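PDB 5EVI: beta-Lactamase/D-Alanine Carboxypeptidase from Pseudomonas syringae pv. tomato, which probably hydrolyses beta-lactam antibiotics to substituted beta-amino acids, as a class C (AmpC-type) beta-lactamase conferring antibiotic resistance. Local coordinates for residues D[267-272]-D[276-281]. Sequence-based numbering, arbitrary orientation.
Sequences GGMTQD and EQYPTP
T270 and Q277 form an antiparallel hydrogen-bonded pair: T270 N donates to Q277 O at 2.8 Å, and Q277 N returns a bond to T270 O at 2.9 Å. Both bonds are nearly straight. Q271 and E276 make the next, non-hydrogen-bonded pair. On one face T270 and Q277 lie side by side, T270 CB 3.7 Å from Q277 CG. A water joins their polar ends, with T270 OG1 at 3.3 Å and Q277 OE1 at 3.1 Å. Further along, Q277 NE2 reaches D272 OD2 in a weak, strongly bent bond of 2.6 Å, with the amide and carboxylate planes 78° apart. The two strands form a beta hairpin within the large antiparallel sheet of the class C beta-lactamase fold. Strand 276-278 pairs on with strand 315-321, and 269-271 with 262-266. On the face of Q271 and E276, the M269 side chain crosses E276 and Y278 at an angle. With CG anti to the backbone N (chi1 161°) and the next bond also extended, the selenium of this selenomethionine comes to 3.0 Å from E276 OE1, a very short contact. M269 CB rests 3.7 Å from Y278 CE1, oblique to the ring, while helix 284-290 also packs on the tyrosine. E276 OE2 forms a salt bridge with R152, which also hydrogen-bonds Q271 OE1 on the adjacent strand. Q271 NE2 hydrogen-bonds O of the next residue, D272, from above the carbonyl plane.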
ATOM      1  N   GLY D 267      -6.057  -1.226  18.368  1.00 26.49           N
ATOM      2  CA  GLY D 267      -7.491  -1.513  18.422  1.00 26.51           C
ATOM      3  C   GLY D 267      -7.743  -2.918  17.889  1.00 26.71           C
ATOM      4  O   GLY D 267      -7.056  -3.879  18.283  1.00 25.91           O
ATOM      5  N   GLY D 268      -8.681  -3.032  16.948  1.00 26.57           N
ATOM      6  CA  GLY D 268      -9.018  -4.317  16.325  1.00 26.52           C
ATOM      7  C   GLY D 268      -8.137  -4.737  15.138  1.00 26.32           C
ATOM      8  O   GLY D 268      -8.338  -5.812  14.573  1.00 27.21           O
HETATM    9  N   MSE D 269      -7.182  -3.889  14.759  1.00 25.09           N
HETATM   10  CA  MSE D 269      -6.318  -4.100  13.596  1.00 25.15           C
HETATM   11  C   MSE D 269      -4.968  -4.586  14.045  1.00 24.03           C
HETATM   12  O   MSE D 269      -4.445  -4.123  15.052  1.00 24.38           O
HETATM   13  CB  MSE D 269      -6.232  -2.745  12.883  1.00 26.49           C
HETATM   14  CG  MSE D 269      -5.063  -2.585  11.929  1.00 28.21           C
HETATM   15 SE   MSE D 269      -5.355  -0.785  11.224  0.46 31.26          SE
HETATM   16  CE  MSE D 269      -4.023   0.068  12.387  1.00 31.01           C
ATOM     17  N   THR D 270      -4.396  -5.536  13.306  1.00 22.87           N
ATOM     18  CA  THR D 270      -3.004  -5.940  13.477  1.00 22.00           C
ATOM     19  C   THR D 270      -2.216  -5.135  12.444  1.00 21.09           C
ATOM     20  O   THR D 270      -2.599  -5.119  11.277  1.00 19.90           O
ATOM     21  CB  THR D 270      -2.835  -7.467  13.264  1.00 22.18           C
ATOM     22  OG1 THR D 270      -3.441  -8.170  14.354  1.00 22.67           O
ATOM     23  CG2 THR D 270      -1.359  -7.872  13.179  1.00 22.17           C
ATOM     24  N   GLN D 271      -1.154  -4.448  12.890  1.00 20.27           N
ATOM     25  CA  GLN D 271      -0.254  -3.689  12.001  1.00 19.37           C
ATOM     26  C   GLN D 271       0.880  -4.577  11.492  1.00 18.62           C
ATOM     27  O   GLN D 271       1.669  -5.110  12.301  1.00 18.21           O
ATOM     28  CB  GLN D 271       0.352  -2.475  12.736  1.00 19.24           C
ATOM     29  CG  GLN D 271       1.279  -1.605  11.879  1.00 19.36           C
ATOM     30  CD  GLN D 271       0.529  -0.895  10.763  1.00 19.76           C
ATOM     31  OE1 GLN D 271      -0.435  -0.184  11.027  1.00 20.31           O
ATOM     32  NE2 GLN D 271       0.943  -1.107   9.520  1.00 19.98           N
ATOM     33  N   ASP D 272       0.995  -4.703  10.164  1.00 17.95           N
ATOM     34  CA  ASP D 272       2.128  -5.393   9.525  1.00 17.63           C
ATOM     35  C   ASP D 272       3.152  -4.348   9.060  1.00 17.47           C
ATOM     36  O   ASP D 272       3.130  -3.202   9.552  1.00 17.32           O
ATOM     37  CB  ASP D 272       1.630  -6.281   8.373  1.00 17.41           C
ATOM     38  CG  ASP D 272       0.526  -7.235   8.793  1.00 17.59           C
ATOM     39  OD1 ASP D 272       0.169  -7.278  10.016  1.00 18.42           O
ATOM     40  OD2 ASP D 272       0.019  -7.957   7.898  1.00 17.10           O
ATOM     41  N   GLU D 276      -2.013  -3.901   6.702  1.00 18.80           N
ATOM     42  CA  GLU D 276      -2.859  -3.967   7.883  1.00 19.08           C
ATOM     43  C   GLU D 276      -3.754  -5.181   7.741  1.00 19.26           C
ATOM     44  O   GLU D 276      -4.201  -5.484   6.620  1.00 17.71           O
ATOM     45  CB  GLU D 276      -3.696  -2.683   7.982  1.00 20.27           C
ATOM     46  CG  GLU D 276      -2.806  -1.446   8.001  1.00 21.17           C
ATOM     47  CD  GLU D 276      -3.529  -0.128   8.200  1.00 22.50           C
ATOM     48  OE1 GLU D 276      -4.775  -0.096   8.367  1.00 24.20           O
ATOM     49  OE2 GLU D 276      -2.821   0.903   8.170  1.00 22.23           O
ATOM     50  N   GLN D 277      -4.015  -5.890   8.849  1.00 18.91           N
ATOM     51  CA  GLN D 277      -4.833  -7.118   8.776  1.00 19.13           C
ATOM     52  C   GLN D 277      -5.759  -7.311   9.956  1.00 19.52           C
ATOM     53  O   GLN D 277      -5.598  -6.693  11.011  1.00 18.14           O
ATOM     54  CB  GLN D 277      -3.948  -8.370   8.616  1.00 19.41           C
ATOM     55  CG  GLN D 277      -3.204  -8.785   9.880  1.00 19.88           C
ATOM     56  CD  GLN D 277      -2.247  -9.958   9.709  1.00 19.98           C
ATOM     57  OE1 GLN D 277      -2.199 -10.881  10.559  1.00 20.68           O
ATOM     58  NE2 GLN D 277      -1.446  -9.913   8.674  1.00 19.57           N
ATOM     59  N   TYR D 278      -6.711  -8.218   9.769  1.00 20.47           N
ATOM     60  CA  TYR D 278      -7.755  -8.491  10.751  1.00 20.94           C
ATOM     61  C   TYR D 278      -7.920 -10.006  10.860  1.00 22.15           C
ATOM     62  O   TYR D 278      -8.079 -10.687   9.842  1.00 21.58           O
ATOM     63  CB  TYR D 278      -9.077  -7.830  10.342  1.00 21.01           C
ATOM     64  CG  TYR D 278      -8.943  -6.339  10.126  1.00 20.92           C
ATOM     65  CD1 TYR D 278      -9.198  -5.446  11.154  1.00 21.01           C
ATOM     66  CD2 TYR D 278      -8.523  -5.816   8.889  1.00 21.02           C
ATOM     67  CE1 TYR D 278      -9.057  -4.079  10.977  1.00 21.50           C
ATOM     68  CE2 TYR D 278      -8.362  -4.450   8.706  1.00 20.98           C
ATOM     69  CZ  TYR D 278      -8.632  -3.580   9.752  1.00 21.86           C
ATOM     70  OH  TYR D 278      -8.478  -2.216   9.601  1.00 22.70           O
ATOM     71  N   PRO D 279      -7.876 -10.537  12.091  1.00 22.94           N
ATOM     72  CA  PRO D 279      -7.995 -11.970  12.251  1.00 24.20           C
ATOM     73  C   PRO D 279      -9.425 -12.474  12.074  1.00 25.48           C
ATOM     74  O   PRO D 279     -10.385 -11.785  12.406  1.00 24.04           O
ATOM     75  CB  PRO D 279      -7.511 -12.206  13.685  1.00 24.05           C
ATOM     76  CG  PRO D 279      -7.879 -10.952  14.398  1.00 23.61           C
ATOM     77  CD  PRO D 279      -7.639  -9.862  13.386  1.00 23.59           C
ATOM     78  N   THR D 280      -9.531 -13.679  11.535  1.00 27.51           N
ATOM     79  CA  THR D 280     -10.800 -14.392  11.418  1.00 29.42           C
ATOM     80  C   THR D 280     -11.378 -14.611  12.828  1.00 30.71           C
ATOM     81  O   THR D 280     -10.605 -14.763  13.788  1.00 31.27           O
ATOM     82  CB  THR D 280     -10.565 -15.757  10.721  1.00 30.53           C
ATOM     83  OG1 THR D 280     -11.806 -16.340  10.315  1.00 32.23           O
ATOM     84  CG2 THR D 280      -9.821 -16.737  11.640  1.00 31.15           C
ATOM     85  N   PRO D 281     -12.721 -14.599  12.976  1.00 31.99           N
ATOM     86  CA  PRO D 281     -13.756 -14.280  11.983  1.00 31.97           C
ATOM     87  C   PRO D 281     -13.859 -12.783  11.653  1.00 31.50           C
ATOM     88  O   PRO D 281     -13.791 -11.926  12.550  1.00 29.82           O
ATOM     89  CB  PRO D 281     -15.052 -14.789  12.634  1.00 32.97           C
ATOM     90  CG  PRO D 281     -14.750 -14.860  14.094  1.00 33.04           C
ATOM     91  CD  PRO D 281     -13.302 -15.210  14.186  1.00 32.54           C
TER
HETATM   92  O   HOH W   1      -4.257 -10.983  12.838  1.00 25.57           O